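Local atomic coordinates of PbSGBP-B lipoprotein (Prevotella bryantii B14, PDB entry 6D2Y), a protein that probably binds polysaccharides at the bacterial cell surface as a lipoprotein of a polysaccharide utilization locus, and carries a bound magnesium ion. Residues D160-E165 with S204-S209. Numbering follows the deposited sequence.
Sequences DNYPLE and SDKYGS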
ATOM      1  N   ASP A 160      -9.351  -6.198  25.929  1.00 59.31           N
ATOM      2  CA  ASP A 160      -9.757  -5.399  27.081  1.00 60.23           C
ATOM      3  C   ASP A 160      -8.548  -4.949  27.889  1.00 63.68           C
ATOM      4  O   ASP A 160      -8.396  -3.760  28.195  1.00 66.66           O
ATOM      5  CB  ASP A 160     -10.717  -6.199  27.964  1.00 67.70           C
ATOM      6  CG  ASP A 160     -12.041  -6.468  27.288  1.00 78.68           C
ATOM      7  OD1 ASP A 160     -12.889  -7.158  27.897  1.00 82.76           O
ATOM      8  OD2 ASP A 160     -12.238  -5.989  26.152  1.00 82.99           O
ATOM      9  N   ASN A 161      -7.675  -5.892  28.244  1.00 64.89           N
ATOM     10  CA  ASN A 161      -6.507  -5.587  29.061  1.00 68.57           C
ATOM     11  C   ASN A 161      -5.406  -4.872  28.288  1.00 66.26           C
ATOM     12  O   ASN A 161      -4.429  -4.430  28.904  1.00 66.90           O
ATOM     13  CB  ASN A 161      -5.961  -6.874  29.688  1.00 69.91           C
ATOM     14  CG  ASN A 161      -5.998  -8.053  28.731  1.00 67.00           C
ATOM     15  OD1 ASN A 161      -6.943  -8.211  27.955  1.00 59.04           O
ATOM     16  ND2 ASN A 161      -4.971  -8.894  28.790  1.00 68.57           N
ATOM     17  N   TYR A 162      -5.532  -4.747  26.970  1.00 64.53           N
ATOM     18  CA  TYR A 162      -4.568  -3.993  26.180  1.00 61.16           C
ATOM     19  C   TYR A 162      -5.225  -3.501  24.896  1.00 53.67           C
ATOM     20  O   TYR A 162      -5.283  -4.237  23.902  1.00 50.60           O
ATOM     21  CB  TYR A 162      -3.336  -4.841  25.862  1.00 65.80           C
ATOM     22  CG  TYR A 162      -2.063  -4.031  25.737  1.00 73.92           C
ATOM     23  CD1 TYR A 162      -1.925  -3.068  24.744  1.00 75.20           C
ATOM     24  CD2 TYR A 162      -1.002  -4.227  26.614  1.00 74.88           C
ATOM     25  CE1 TYR A 162      -0.767  -2.323  24.626  1.00 74.38           C
ATOM     26  CE2 TYR A 162       0.162  -3.486  26.502  1.00 76.01           C
ATOM     27  CZ  TYR A 162       0.273  -2.536  25.507  1.00 75.50           C
ATOM     28  OH  TYR A 162       1.427  -1.796  25.391  1.00 75.41           O
ATOM     29  N   PRO A 163      -5.728  -2.270  24.874  1.00 56.90           N
ATOM     30  CA  PRO A 163      -6.437  -1.781  23.687  1.00 56.68           C
ATOM     31  C   PRO A 163      -5.481  -1.353  22.585  1.00 64.40           C
ATOM     32  O   PRO A 163      -4.411  -0.796  22.841  1.00 60.27           O
ATOM     33  CB  PRO A 163      -7.236  -0.581  24.218  1.00 57.56           C
ATOM     34  CG  PRO A 163      -7.065  -0.601  25.731  1.00 65.76           C
ATOM     35  CD  PRO A 163      -5.773  -1.299  25.978  1.00 62.83           C
ATOM     36  N   LEU A 164      -5.881  -1.626  21.342  1.00 63.61           N
ATOM     37  CA  LEU A 164      -5.174  -1.070  20.197  1.00 60.28           C
ATOM     38  C   LEU A 164      -5.405   0.432  20.144  1.00 60.57           C
ATOM     39  O   LEU A 164      -6.502   0.919  20.424  1.00 56.22           O
ATOM     40  CB  LEU A 164      -5.638  -1.740  18.898  1.00 58.67           C
ATOM     41  CG  LEU A 164      -5.012  -1.379  17.538  1.00 54.21           C
ATOM     42  CD1 LEU A 164      -5.245  -2.511  16.549  1.00 54.52           C
ATOM     43  CD2 LEU A 164      -5.552  -0.075  16.946  1.00 52.72           C
ATOM     44  N   GLU A 165      -4.357   1.171  19.791  1.00 62.28           N
ATOM     45  CA  GLU A 165      -4.444   2.619  19.719  1.00 59.95           C
ATOM     46  C   GLU A 165      -3.788   3.109  18.440  1.00 60.81           C
ATOM     47  O   GLU A 165      -2.871   2.478  17.906  1.00 58.71           O
ATOM     48  CB  GLU A 165      -3.787   3.283  20.934  1.00 65.17           C
ATOM     49  CG  GLU A 165      -4.430   2.910  22.255  1.00 77.63           C
ATOM     50  CD  GLU A 165      -3.891   3.725  23.408  1.00 87.68           C
ATOM     51  OE1 GLU A 165      -2.669   3.662  23.659  1.00 88.47           O
ATOM     52  OE2 GLU A 165      -4.689   4.434  24.059  1.00 92.20           O
ATOM     53  N   SER A 204      -0.563   0.728  17.445  1.00 57.61           N
ATOM     54  CA  SER A 204       0.045  -0.011  18.542  1.00 64.15           C
ATOM     55  C   SER A 204      -0.990  -0.890  19.222  1.00 63.47           C
ATOM     56  O   SER A 204      -2.149  -0.493  19.377  1.00 66.07           O
ATOM     57  CB  SER A 204       0.669   0.940  19.571  1.00 66.56           C
ATOM     58  OG  SER A 204      -0.302   1.826  20.102  1.00 70.25           O
ATOM     59  N   ASP A 205      -0.565  -2.082  19.625  1.00 61.47           N
ATOM     60  CA  ASP A 205      -1.398  -2.974  20.422  1.00 60.04           C
ATOM     61  C   ASP A 205      -0.488  -3.726  21.390  1.00 57.47           C
ATOM     62  O   ASP A 205       0.642  -3.299  21.653  1.00 60.76           O
ATOM     63  CB  ASP A 205      -2.232  -3.899  19.515  1.00 56.48           C
ATOM     64  CG  ASP A 205      -1.381  -4.819  18.656  1.00 54.59           C
ATOM     65  OD1 ASP A 205      -0.139  -4.800  18.781  1.00 58.93           O
ATOM     66  OD2 ASP A 205      -1.966  -5.570  17.845  1.00 50.44           O
ATOM     67  N   LYS A 206      -0.975  -4.854  21.913  1.00 51.89           N
ATOM     68  CA  LYS A 206      -0.215  -5.606  22.907  1.00 50.71           C
ATOM     69  C   LYS A 206       1.099  -6.131  22.345  1.00 54.20           C
ATOM     70  O   LYS A 206       2.075  -6.277  23.088  1.00 59.68           O
ATOM     71  CB  LYS A 206      -1.059  -6.765  23.440  1.00 52.70           C
ATOM     72  CG  LYS A 206      -0.507  -7.415  24.698  1.00 54.89           C
ATOM     73  CD  LYS A 206      -1.227  -8.718  25.013  1.00 51.60           C
ATOM     74  CE  LYS A 206      -0.683  -9.347  26.282  1.00 48.53           C
ATOM     75  NZ  LYS A 206       0.346 -10.374  25.971  1.00 53.71           N
ATOM     76  N   TYR A 207       1.153  -6.403  21.045  1.00 48.76           N
ATOM     77  CA  TYR A 207       2.272  -7.114  20.448  1.00 53.29           C
ATOM     78  C   TYR A 207       3.284  -6.201  19.766  1.00 58.40           C
ATOM     79  O   TYR A 207       4.245  -6.702  19.178  1.00 66.84           O
ATOM     80  CB  TYR A 207       1.748  -8.156  19.456  1.00 46.87           C
ATOM     81  CG  TYR A 207       0.710  -9.072  20.070  1.00 48.74           C
ATOM     82  CD1 TYR A 207       1.047  -9.934  21.107  1.00 46.24           C
ATOM     83  CD2 TYR A 207      -0.608  -9.065  19.626  1.00 48.80           C
ATOM     84  CE1 TYR A 207       0.107 -10.768  21.678  1.00 44.85           C
ATOM     85  CE2 TYR A 207      -1.558  -9.898  20.195  1.00 47.63           C
ATOM     86  CZ  TYR A 207      -1.193 -10.747  21.220  1.00 49.96           C
ATOM     87  OH  TYR A 207      -2.127 -11.581  21.792  1.00 52.50           O
ATOM     88  N   GLY A 208       3.103  -4.883  19.834  1.00 54.30           N
ATOM     89  CA  GLY A 208       4.105  -3.976  19.307  1.00 60.50           C
ATOM     90  C   GLY A 208       3.569  -2.752  18.593  1.00 60.85           C
ATOM     91  O   GLY A 208       2.354  -2.586  18.442  1.00 62.94           O
ATOM     92  N   SER A 209       4.479  -1.885  18.149  1.00 62.53           N
ATOM     93  CA  SER A 209       4.149  -0.664  17.429  1.00 61.94           C
ATOM     94  C   SER A 209       4.775  -0.710  16.043  1.00 67.70           C
ATOM     95  O   SER A 209       5.913  -1.163  15.882  1.00 68.09           O
ATOM     96  CB  SER A 209       4.651   0.576  18.176  1.00 65.97           C
ATOM     97  OG  SER A 209       3.774   0.942  19.223  1.00 76.62           O
TER
HETATM   98  O   HOH W   1      -3.569  -5.394  22.016  1.00 56.18           O
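Glu165 and Ser204 form an antiparallel hydrogen-bonded pair, and here direct backbone bonds hold the two segments together. Glu165 N donates to Ser204 O at 2.8 Å, and Ser204 N returns a nearly straight bond to Glu165 O at 2.9 Å (N-H...O angle 176°). Ser204 OG also reaches Glu165 O, but this third bond is weak. Ser204 O has a second neighbour in Leu164 CA, a CA-H...O contact of 3.2 Å. The buried Leu164 sets its CB 4.1 Å from Asp205 CB. The pair joins strands 165-168 and 200-205, the two inner strands of a four-stranded antiparallel sheet in the IPT/TIG domain, whose fold is immunoglobulin-like. Beyond Ser204 the chain turns back through a type I beta turn, Asp205 to Gly208. Asp205 OD1 accepts from Tyr207 N, closing an Asx turn.

Toward the exposed loop the direct backbone pairing gives way to a water bridge. The water donates to Tyr162 O and accepts a bond of 2.7 Å from Lys206 N. The Tyr162 ring lies against the start of the turn, with Lys206 CA over one face, 3.6 Å from the centroid, in a CH-pi contact. With CG anti to the backbone N (chi1 -166°), the Lys206 side chain passes Tyr162 CB and CD2, crossing the tyrosine at about a right angle. Lys206 NZ ends in a salt bridge with Asp110.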